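Long-range contact in exonuclease mut-7 homolog (Aedes aegypti, PDB 7JW2), which is Nibbler, here its EXO domain, probably a magnesium-dependent 3'-5' exoribonuclease that trims the 3' ends of Argonaute-1-bound microRNAs: residues T4-E9 and A56-V61. Residues are numbered along the deposited sequence; the frame is centred on the assembly and turned at random.
Sequences TLRLDE and ATWDDV
Leu7, in the loop ahead of edge strand 12-15, sets its two methyl groups against the hairpin turn 57-60, which links antiparallel strands 50-56 and 61-65 in the RNase H-like sheet of this exonuclease domain. The tight part centres on Leu7. Leu7 CD1 lies 3.7 Å from Val61 CG2, the two side chains crossing at about a right angle, and also rests on the backbone near Asp60 N, while Leu7 CD2 reaches Trp58 O at 3.4 Å. A branched leucine can touch compact Val61 and the turn backbone at once; Phe190 of helix 179-205 packs on it too. Towards solvent the contact loosens to Arg6, long and flexible enough to span to the broad indole of Trp58. Its chain runs extended from CG to NE, and the turn about the CD-NE bond then brings Arg6 NH2 to within 3.3 Å of Trp58 CE3. The guanidinium and indole planes lie only 19° apart, although the approach is oblique. No hydrogen bond joins the two loops; within the turn, the Thr57 hydroxyl forms an ST turn and ST motif: OG1 accepts from Asp59 N at 3.0 Å, fairly straight at 154°, and from Asp60 N at a more bent 136°.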
loop_
_atom_site.group_PDB
_atom_site.type_symbol
_atom_site.label_atom_id
_atom_site.label_comp_id
_atom_site.label_asym_id
_atom_site.label_seq_id
_atom_site.Cartn_x
_atom_site.Cartn_y
_atom_site.Cartn_z
ATOM N N THR A 4 4.398 2.694 -30.259
ATOM C CA THR A 4 3.870 1.633 -29.416
ATOM C C THR A 4 4.637 1.578 -28.103
ATOM O O THR A 4 5.772 2.052 -28.004
ATOM C CB THR A 4 3.949 0.266 -30.105
ATOM O OG1 THR A 4 5.298 0.030 -30.521
ATOM C CG2 THR A 4 3.028 0.214 -31.312
ATOM N N LEU A 5 3.999 0.981 -27.095
ATOM C CA LEU A 5 4.612 0.818 -25.785
ATOM C C LEU A 5 5.614 -0.330 -25.809
ATOM O O LEU A 5 5.260 -1.463 -26.150
ATOM C CB LEU A 5 3.533 0.554 -24.734
ATOM C CG LEU A 5 3.989 0.262 -23.303
ATOM C CD1 LEU A 5 4.768 1.439 -22.751
ATOM C CD2 LEU A 5 2.796 -0.065 -22.409
ATOM N N ARG A 6 6.859 -0.051 -25.416
ATOM C CA ARG A 6 7.874 -1.096 -25.468
ATOM C C ARG A 6 7.799 -2.068 -24.300
ATOM O O ARG A 6 8.400 -3.146 -24.378
ATOM C CB ARG A 6 9.272 -0.479 -25.561
ATOM C CG ARG A 6 9.721 0.360 -24.395
ATOM C CD ARG A 6 11.087 0.913 -24.757
ATOM N NE ARG A 6 11.640 1.848 -23.789
ATOM C CZ ARG A 6 12.155 1.486 -22.621
ATOM N NH1 ARG A 6 12.155 0.208 -22.259
ATOM N NH2 ARG A 6 12.664 2.401 -21.804
ATOM N N LEU A 7 7.057 -1.745 -23.246
ATOM C CA LEU A 7 6.921 -2.665 -22.126
ATOM C C LEU A 7 6.092 -3.886 -22.510
ATOM O O LEU A 7 5.146 -3.810 -23.299
ATOM C CB LEU A 7 6.272 -1.965 -20.935
ATOM C CG LEU A 7 6.995 -0.736 -20.401
ATOM C CD1 LEU A 7 6.229 -0.164 -19.208
ATOM C CD2 LEU A 7 8.419 -1.085 -20.008
ATOM N N ASP A 8 6.459 -5.024 -21.927
ATOM C CA ASP A 8 5.657 -6.229 -22.062
ATOM C C ASP A 8 4.295 -6.027 -21.403
ATOM O O ASP A 8 4.147 -5.242 -20.460
ATOM C CB ASP A 8 6.393 -7.413 -21.434
ATOM C CG ASP A 8 5.533 -8.654 -21.338
ATOM O OD1 ASP A 8 5.676 -9.397 -20.346
ATOM O OD2 ASP A 8 4.717 -8.892 -22.254
ATOM N N GLU A 9 3.290 -6.745 -21.916
ATOM C CA GLU A 9 1.934 -6.625 -21.384
ATOM C C GLU A 9 1.858 -7.024 -19.914
ATOM O O GLU A 9 0.971 -6.555 -19.192
ATOM C CB GLU A 9 0.967 -7.477 -22.207
ATOM C CG GLU A 9 0.592 -6.871 -23.545
ATOM C CD GLU A 9 -0.029 -7.886 -24.486
ATOM O OE1 GLU A 9 -0.412 -7.498 -25.611
ATOM O OE2 GLU A 9 -0.135 -9.072 -24.098
ATOM N N ALA A 56 3.134 5.955 -14.819
ATOM C CA ALA A 56 4.146 5.174 -15.520
ATOM C C ALA A 56 5.524 5.347 -14.892
ATOM O O ALA A 56 5.933 6.465 -14.576
ATOM C CB ALA A 56 4.222 5.582 -16.996
ATOM N N THR A 57 6.238 4.240 -14.762
ATOM C CA THR A 57 7.676 4.230 -14.497
ATOM C C THR A 57 8.371 3.664 -15.725
ATOM O O THR A 57 7.727 3.221 -16.675
ATOM C CB THR A 57 8.011 3.380 -13.271
ATOM O OG1 THR A 57 7.970 1.997 -13.638
ATOM C CG2 THR A 57 7.016 3.607 -12.153
ATOM N N TRP A 58 9.708 3.649 -15.704
ATOM C CA TRP A 58 10.407 3.062 -16.838
ATOM C C TRP A 58 10.113 1.577 -16.998
ATOM O O TRP A 58 10.348 1.022 -18.079
ATOM C CB TRP A 58 11.915 3.265 -16.696
ATOM C CG TRP A 58 12.368 4.626 -17.080
ATOM C CD1 TRP A 58 12.920 5.559 -16.265
ATOM C CD2 TRP A 58 12.300 5.216 -18.382
ATOM N NE1 TRP A 58 13.221 6.691 -16.978
ATOM C CE2 TRP A 58 12.837 6.514 -18.279
ATOM C CE3 TRP A 58 11.842 4.772 -19.625
ATOM C CZ2 TRP A 58 12.927 7.371 -19.363
ATOM C CZ3 TRP A 58 11.941 5.624 -20.707
ATOM C CH2 TRP A 58 12.475 6.909 -20.567
ATOM N N ASP A 59 9.596 0.920 -15.953
ATOM C CA ASP A 59 9.428 -0.526 -15.953
ATOM C C ASP A 59 7.984 -0.998 -15.934
ATOM O O ASP A 59 7.740 -2.162 -16.255
ATOM C CB ASP A 59 10.149 -1.142 -14.744
ATOM C CG ASP A 59 11.636 -0.905 -14.779
ATOM O OD1 ASP A 59 12.236 -1.160 -15.836
ATOM O OD2 ASP A 59 12.197 -0.467 -13.754
ATOM N N ASP A 60 7.035 -0.146 -15.546
ATOM C CA ASP A 60 5.651 -0.563 -15.357
ATOM C C ASP A 60 4.732 0.616 -15.629
ATOM O O ASP A 60 5.086 1.769 -15.374
ATOM C CB ASP A 60 5.380 -1.073 -13.924
ATOM C CG ASP A 60 6.146 -2.347 -13.587
ATOM O OD1 ASP A 60 7.289 -2.253 -13.079
ATOM O OD2 ASP A 60 5.588 -3.441 -13.815
ATOM N N VAL A 61 3.524 0.318 -16.100
ATOM C CA VAL A 61 2.471 1.320 -16.190
ATOM C C VAL A 61 1.275 0.827 -15.396
ATOM O O VAL A 61 0.848 -0.323 -15.561
ATOM C CB VAL A 61 2.068 1.614 -17.644
ATOM C CG1 VAL A 61 1.022 2.711 -17.663
ATOM C CG2 VAL A 61 3.289 2.037 -18.454
#